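Local coordinates for protein cytidine deaminase (Mycobacterium tuberculosis, PDB 4WIG) that probably converts cytidine and 2'-deoxycytidine to uridine and 2'-deoxyuridine by zinc-dependent hydrolytic deamination, working as a homotetramer, at residues L76-V79 with V85-P88. The protein carries 1 engineered substitution. Numbering follows the deposited sequence.
Sequences LACV and VLMP
Cys78 and Leu86 join the end of a central strand to the loop that follows it, illustrating how a returning chain can be pinned by one direct bond and one water. Val79 and Val85 form an isolated beta bridge at this turn-back, CA to CA 4.4 Å. The amide of Leu86 donates to Cys78 O over 2.8 Å in an almost straight bond, N-H...O 177°. Its donor is tilted 35° out of the carbonyl plane. The same oxygen receives a CA-H contact from Val85 CA at 3.4 Å. Between the same two residues, a water accepts a hydrogen bond from Cys78 N at 3.0 Å and lies 2.8 Å from Leu86 O, to which it can donate, bridging the segments where they splay too far for a second direct bond.

Side chains close in around this polar link. With SG anti to the backbone N (chi1 -175°), Cys78 lays its sulfur alongside Leu86 CB at 4.1 Å. Leu86 CG lies anti to its own carbonyl carbon, and the extended branch carries CD1 over the backbone of Val79, 3.9 Å from Val79 C. The two valines meet more loosely through Val79 CG1 and Val85 CG2.

Cys78 and Leu86 both pack on Val29 of strand 29-35, and Cys78 also touches Glu58, the probable proton donor, on helix 57-67. Val79 and Val85 instead reach Arg10 of helix 6-17, while Pro88 directly precedes zinc ligand Cys89, leading into helix 90-100, whose Cys92 binds zinc.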
loop_
_atom_site.group_PDB
_atom_site.type_symbol
_atom_site.label_atom_id
_atom_site.label_comp_id
_atom_site.label_asym_id
_atom_site.label_seq_id
_atom_site.Cartn_x
_atom_site.Cartn_y
_atom_site.Cartn_z
ATOM N N LEU A 76 -13.744 -3.251 -17.496
ATOM C CA LEU A 76 -13.837 -2.293 -16.427
ATOM C C LEU A 76 -13.891 -0.840 -16.957
ATOM O O LEU A 76 -13.144 -0.470 -17.851
ATOM C CB LEU A 76 -12.632 -2.461 -15.480
ATOM C CG LEU A 76 -12.608 -1.543 -14.261
ATOM C CD1 LEU A 76 -12.085 -2.263 -13.030
ATOM C CD2 LEU A 76 -11.788 -0.288 -14.520
ATOM N N ALA A 77 -14.774 -0.025 -16.376
ATOM C CA ALA A 77 -14.781 1.426 -16.581
ATOM C C ALA A 77 -14.479 2.123 -15.254
ATOM O O ALA A 77 -14.995 1.725 -14.215
ATOM C CB ALA A 77 -16.137 1.903 -17.119
ATOM N N CYS A 78 -13.642 3.153 -15.310
ATOM C CA CYS A 78 -13.290 3.969 -14.145
ATOM C C CYS A 78 -13.548 5.427 -14.494
ATOM O O CYS A 78 -13.110 5.896 -15.530
ATOM C CB CYS A 78 -11.814 3.794 -13.824
ATOM S SG CYS A 78 -11.261 4.620 -12.321
ATOM N N VAL A 79 -14.261 6.132 -13.634
ATOM C CA VAL A 79 -14.610 7.522 -13.882
ATOM C C VAL A 79 -14.382 8.369 -12.642
ATOM O O VAL A 79 -14.370 7.864 -11.519
ATOM C CB VAL A 79 -16.085 7.674 -14.346
ATOM C CG1 VAL A 79 -16.328 6.854 -15.622
ATOM C CG2 VAL A 79 -17.037 7.253 -13.232
ATOM N N VAL A 85 -13.812 9.635 -17.956
ATOM C CA VAL A 85 -13.134 8.338 -17.908
ATOM C C VAL A 85 -11.691 8.546 -17.462
ATOM O O VAL A 85 -10.995 9.436 -17.966
ATOM C CB VAL A 85 -13.191 7.588 -19.264
ATOM C CG1 VAL A 85 -12.417 6.270 -19.196
ATOM C CG2 VAL A 85 -14.627 7.301 -19.647
ATOM N N LEU A 86 -11.267 7.735 -16.493
ATOM C CA LEU A 86 -9.907 7.776 -15.953
ATOM C C LEU A 86 -9.162 6.501 -16.321
ATOM O O LEU A 86 -9.753 5.420 -16.380
ATOM C CB LEU A 86 -9.943 7.893 -14.434
ATOM C CG LEU A 86 -10.535 9.141 -13.778
ATOM C CD1 LEU A 86 -10.502 8.980 -12.262
ATOM C CD2 LEU A 86 -9.777 10.392 -14.196
ATOM N N MET A 87 -7.862 6.633 -16.564
ATOM C CA MET A 87 -6.994 5.470 -16.695
ATOM C C MET A 87 -6.574 5.053 -15.287
ATOM O O MET A 87 -6.257 5.917 -14.458
ATOM C CB MET A 87 -5.747 5.796 -17.513
ATOM C CG MET A 87 -5.940 6.003 -19.005
ATOM S SD MET A 87 -6.646 4.570 -19.830
ATOM C CE MET A 87 -8.345 5.114 -19.829
ATOM N N PRO A 88 -6.576 3.739 -15.000
ATOM C CA PRO A 88 -6.148 3.316 -13.662
ATOM C C PRO A 88 -4.700 3.635 -13.363
ATOM O O PRO A 88 -3.874 3.689 -14.277
ATOM C CB PRO A 88 -6.344 1.801 -13.690
ATOM C CG PRO A 88 -7.444 1.596 -14.658
ATOM C CD PRO A 88 -7.313 2.667 -15.698
HETATM O O HOH W 1 -11.470 3.438 -17.392
#